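Local coordinates for bromodomain protein, putative (Plasmodium falciparum 3D7, PDB 4PY6), which probably recognises acetylated lysines through this bromodomain, one module of a much longer parasite protein, whose pocket here holds a tetrahydropteridinone ligand, at residues D29-L32 with K33-N37; K68-D71 with Y72-S76. One frame throughout, in Å; residues are numbered along the deposited sequence.

Contact 1: residues D29-L32 with K33-N37; sequences DNVL and KLLKN
Leu-32 and Lys-36 meet at the C-terminal part of helix 22-32 and the residues after it. The carbonyl oxygen of Leu-32 is gripped by two backbone N-H groups, from Leu-35 and Lys-36. Lys-36 N lies 2.8 Å from Leu-32 O and comes in nearly along the C=O axis, an i to i+4 bond with a straight N-H...O angle of 168°. Leu-35 N, 3.0 Å from the same Leu-32 O, sits well above the carbonyl plane, so the second bond is the more bent one.

On the tight side, aliphatic carbons pack on backbone carbonyls. Leu-35 has its CG anti to the carbonyl carbon (chi1 -77°), which turns the branch back along the chain and brings CD1 against the carbonyl oxygen of Val-31, 3.4 Å from Val-31 O. The one apolar side-chain pair is here too: Val-31 CG1 lies 4.3 Å from Leu-35 CD1. Lys-36 adds its CB and CG, which lie against Leu-32 O before the extended chain carries the amine away.

Toward solvent the packing thins out. Lys-33 rests its CB 3.4 Å from Asp-29 O, and its bent chain then curls so that NZ stops 4.9 Å from Asp-29 OD1, which may leave a weak attraction but is not a salt bridge. Leu-34, exposed, sends CD1 to within 3.7 Å of Asn-30 O.

This is the end of the first helix of the bromodomain four-helix bundle, leading into the long ZA loop before helix 72-81. Val-31 and Leu-35 face Phe-125 and Lys-124 of helix 112-138, Leu-32 and Leu-35 pack on Met-94 of helix 87-104, and both leucines also reach Tyr-72 of helix 72-81.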
loop_
_atom_site.group_PDB
_atom_site.type_symbol
_atom_site.label_atom_id
_atom_site.label_comp_id
_atom_site.label_asym_id
_atom_site.label_seq_id
_atom_site.Cartn_x
_atom_site.Cartn_y
_atom_site.Cartn_z
ATOM N N ASP A 29 -8.975 5.102 13.494
ATOM C CA ASP A 29 -8.948 6.270 12.608
ATOM C C ASP A 29 -7.664 6.520 11.817
ATOM O O ASP A 29 -7.737 7.077 10.719
ATOM C CB ASP A 29 -9.358 7.537 13.383
ATOM C CG ASP A 29 -10.683 7.423 14.118
ATOM O OD1 ASP A 29 -11.693 7.050 13.475
ATOM O OD2 ASP A 29 -10.716 7.728 15.329
ATOM N N ASN A 30 -6.498 6.154 12.370
ATOM C CA ASN A 30 -5.214 6.413 11.715
ATOM C C ASN A 30 -4.582 5.208 11.004
ATOM O O ASN A 30 -3.671 5.394 10.190
ATOM C CB ASN A 30 -4.235 7.089 12.683
ATOM C CG ASN A 30 -4.790 8.329 13.349
ATOM O OD1 ASN A 30 -5.279 8.290 14.480
ATOM N ND2 ASN A 30 -4.746 9.456 12.656
ATOM N N VAL A 31 -5.058 3.981 11.294
ATOM C CA VAL A 31 -4.521 2.774 10.659
ATOM C C VAL A 31 -5.590 2.073 9.805
ATOM O O VAL A 31 -5.460 2.039 8.580
ATOM C CB VAL A 31 -3.785 1.809 11.643
ATOM C CG1 VAL A 31 -3.100 0.669 10.892
ATOM C CG2 VAL A 31 -2.768 2.554 12.508
ATOM N N LEU A 32 -6.644 1.542 10.453
ATOM C CA LEU A 32 -7.745 0.809 9.823
ATOM C C LEU A 32 -8.568 1.636 8.823
ATOM O O LEU A 32 -8.849 1.133 7.735
ATOM C CB LEU A 32 -8.644 0.158 10.904
ATOM C CG LEU A 32 -9.840 -0.701 10.459
ATOM C CD1 LEU A 32 -9.390 -2.005 9.823
ATOM C CD2 LEU A 32 -10.737 -1.010 11.634
ATOM N N LYS A 33 -8.937 2.890 9.181
ATOM C CA LYS A 33 -9.746 3.797 8.347
ATOM C C LYS A 33 -9.154 4.026 6.952
ATOM O O LYS A 33 -9.903 4.094 5.976
ATOM C CB LYS A 33 -9.967 5.145 9.058
ATOM C CG LYS A 33 -11.152 5.951 8.528
ATOM C CD LYS A 33 -10.745 7.374 8.159
ATOM C CE LYS A 33 -11.229 8.409 9.148
ATOM N NZ LYS A 33 -12.671 8.724 8.965
ATOM N N LEU A 34 -7.815 4.134 6.867
ATOM C CA LEU A 34 -7.097 4.362 5.613
ATOM C C LEU A 34 -6.905 3.082 4.782
ATOM O O LEU A 34 -6.547 3.173 3.606
ATOM C CB LEU A 34 -5.749 5.072 5.866
ATOM C CG LEU A 34 -5.785 6.427 6.598
ATOM C CD1 LEU A 34 -4.387 6.930 6.869
ATOM C CD2 LEU A 34 -6.555 7.483 5.809
ATOM N N LEU A 35 -7.163 1.901 5.382
ATOM C CA LEU A 35 -7.024 0.599 4.722
ATOM C C LEU A 35 -8.357 -0.059 4.358
ATOM O O LEU A 35 -8.451 -0.655 3.286
ATOM C CB LEU A 35 -6.195 -0.367 5.585
ATOM C CG LEU A 35 -4.685 -0.159 5.592
ATOM C CD1 LEU A 35 -4.105 -0.547 6.926
ATOM C CD2 LEU A 35 -4.013 -0.958 4.487
ATOM N N LYS A 36 -9.367 0.025 5.256
ATOM C CA LYS A 36 -10.693 -0.592 5.099
ATOM C C LYS A 36 -11.529 -0.151 3.885
ATOM O O LYS A 36 -12.450 -0.876 3.504
ATOM C CB LYS A 36 -11.510 -0.545 6.409
ATOM C CG LYS A 36 -12.054 0.833 6.780
ATOM C CD LYS A 36 -13.088 0.751 7.892
ATOM C CE LYS A 36 -13.793 2.068 8.099
ATOM N NZ LYS A 36 -14.858 1.969 9.129
ATOM N N ASN A 37 -11.222 1.014 3.284
ATOM C CA ASN A 37 -11.957 1.515 2.117
ATOM C C ASN A 37 -11.062 1.945 0.937
ATOM O O ASN A 37 -11.510 2.698 0.065
ATOM C CB ASN A 37 -12.941 2.618 2.527
ATOM C CG ASN A 37 -14.154 2.101 3.259
ATOM O OD1 ASN A 37 -15.038 1.456 2.680
ATOM N ND2 ASN A 37 -14.233 2.389 4.549
#

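Contact 2: residues K68-D71 with Y72-S76; sequences KPMD and YITIS
Asp-71 and Thr-74 supply the polar part of this helix start. Asp-71 is the N-cap, and its OD1 accepts twice from one residue: the backbone N of Thr-74 at 3.1 Å from OD1, and the hydroxyl Thr-74 OG1 at 2.7 Å from OD1. Both donors approach from the same face of the carboxylate. The hydroxyl comes on the syn side, 31° out of the plane, and the amide from above it. A chi1 of 46° places the Asp-71 CG between its own backbone N and carbonyl carbon, folding the carboxylate back over the first turn; the two bonds hold OD1 in place and should limit rotation of the carboxylate. A methyl, Ile-73 CG2, rests beside the same oxygen, 3.3 Å from Asp-71 OD1. A negative group here should also suit the helix dipole. The backbone adds a weak bond, Ile-75 N to Asp-71 O, 3.4 Å.

The apolar contacts come from Met-70, whose chain bends at chi2 and chi3 to curl toward the helix. Its SD packs 3.8 Å from Thr-74 CG2, while CG lies 3.8 Å from Ile-75 CD1, the Met-70 and Ile-75 side chains crossing at about a right angle.

Tyr-72 turns away into the core, where its hydroxyl hydrogen-bonds to Tyr-98, and Ile-75 packs against Phe-90, Met-94 and Ile-97 of helix 87-104. An Asp N-cap bonded to the amide three residues on is a classic helix-start motif; here it opens helix 72-81, in the left-handed four-helix bundle of the bromodomain.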
loop_
_atom_site.group_PDB
_atom_site.type_symbol
_atom_site.label_atom_id
_atom_site.label_comp_id
_atom_site.label_asym_id
_atom_site.label_seq_id
_atom_site.Cartn_x
_atom_site.Cartn_y
_atom_site.Cartn_z
ATOM N N LYS A 68 -7.746 -19.477 11.200
ATOM C CA LYS A 68 -8.518 -18.348 11.712
ATOM C C LYS A 68 -8.806 -17.338 10.582
ATOM O O LYS A 68 -7.919 -16.563 10.209
ATOM C CB LYS A 68 -7.813 -17.687 12.917
ATOM C CG LYS A 68 -8.686 -16.701 13.690
ATOM C CD LYS A 68 -7.918 -16.059 14.834
ATOM C CE LYS A 68 -8.674 -14.938 15.500
ATOM N NZ LYS A 68 -7.799 -14.155 16.411
ATOM N N PRO A 69 -10.036 -17.352 10.010
ATOM C CA PRO A 69 -10.365 -16.386 8.949
ATOM C C PRO A 69 -10.538 -14.979 9.517
ATOM O O PRO A 69 -11.182 -14.806 10.555
ATOM C CB PRO A 69 -11.680 -16.923 8.363
ATOM C CG PRO A 69 -11.918 -18.261 9.025
ATOM C CD PRO A 69 -11.197 -18.207 10.325
ATOM N N MET A 70 -9.935 -13.978 8.856
ATOM C CA MET A 70 -9.994 -12.588 9.303
ATOM C C MET A 70 -10.351 -11.629 8.165
ATOM O O MET A 70 -10.057 -11.905 7.000
ATOM C CB MET A 70 -8.676 -12.195 10.008
ATOM C CG MET A 70 -8.768 -10.959 10.912
ATOM S SD MET A 70 -10.171 -10.835 12.057
ATOM C CE MET A 70 -9.839 -12.205 13.150
ATOM N N ASP A 71 -11.012 -10.515 8.518
ATOM C CA ASP A 71 -11.476 -9.466 7.603
ATOM C C ASP A 71 -11.589 -8.123 8.344
ATOM O O ASP A 71 -11.512 -8.099 9.575
ATOM C CB ASP A 71 -12.822 -9.864 6.976
ATOM C CG ASP A 71 -13.799 -10.394 7.999
ATOM O OD1 ASP A 71 -14.555 -9.584 8.567
ATOM O OD2 ASP A 71 -13.742 -11.608 8.300
ATOM N N TYR A 72 -11.766 -7.011 7.594
ATOM C CA TYR A 72 -11.867 -5.656 8.145
ATOM C C TYR A 72 -13.062 -5.425 9.072
ATOM O O TYR A 72 -12.902 -4.752 10.095
ATOM C CB TYR A 72 -11.819 -4.587 7.037
ATOM C CG TYR A 72 -10.499 -4.482 6.300
ATOM C CD1 TYR A 72 -9.295 -4.377 6.993
ATOM C CD2 TYR A 72 -10.459 -4.391 4.912
ATOM C CE1 TYR A 72 -8.080 -4.250 6.320
ATOM C CE2 TYR A 72 -9.253 -4.254 4.229
ATOM C CZ TYR A 72 -8.065 -4.187 4.937
ATOM O OH TYR A 72 -6.873 -4.057 4.264
ATOM N N ILE A 73 -14.252 -5.963 8.722
ATOM C CA ILE A 73 -15.467 -5.796 9.528
ATOM C C ILE A 73 -15.392 -6.483 10.908
ATOM O O ILE A 73 -15.959 -5.963 11.870
ATOM C CB ILE A 73 -16.784 -6.040 8.729
ATOM C CG1 ILE A 73 -17.981 -5.261 9.315
ATOM C CG2 ILE A 73 -17.104 -7.517 8.528
ATOM C CD1 ILE A 73 -18.252 -3.922 8.639
ATOM N N THR A 74 -14.660 -7.615 11.007
ATOM C CA THR A 74 -14.456 -8.346 12.263
ATOM C C THR A 74 -13.557 -7.505 13.174
ATOM O O THR A 74 -13.828 -7.388 14.369
ATOM C CB THR A 74 -13.895 -9.757 11.989
ATOM O OG1 THR A 74 -14.768 -10.438 11.089
ATOM C CG2 THR A 74 -13.749 -10.593 13.259
ATOM N N ILE A 75 -12.516 -6.887 12.586
ATOM C CA ILE A 75 -11.565 -6.014 13.272
ATOM C C ILE A 75 -12.253 -4.726 13.758
ATOM O O ILE A 75 -12.022 -4.321 14.896
ATOM C CB ILE A 75 -10.291 -5.798 12.409
ATOM C CG1 ILE A 75 -9.463 -7.108 12.378
ATOM C CG2 ILE A 75 -9.446 -4.612 12.911
ATOM C CD1 ILE A 75 -8.387 -7.203 11.371
ATOM N N SER A 76 -13.144 -4.135 12.926
ATOM C CA SER A 76 -13.928 -2.941 13.271
ATOM C C SER A 76 -14.854 -3.236 14.458
ATOM O O SER A 76 -15.044 -2.367 15.314
ATOM C CB SER A 76 -14.752 -2.476 12.076
ATOM O OG SER A 76 -13.927 -1.998 11.027
#

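Overall arrangement
Contact 1 lies at the trailing end of a helix and contact 2 opens one, and the two lie against each other, with centres about 13 Å apart. Leu-32 CD1 packs 3.7 Å from Tyr-72 CD1, and Leu-32 CD2 reaches 3.4 Å from Ser-76 OG, so helices 22-32 and 72-81 share an interface; both contacts also send side chains onto Met-94 of helix 87-104. Contact 2 is the more deeply buried, its acid gripped by side-chain and backbone donors. Contact 1 is only partly buried, and main-chain bonds hold its turn while its charged chains run toward the surface. The ligand lies about 8 Å from the Asp-71 side chain but about 14 Å from that of Lys-36.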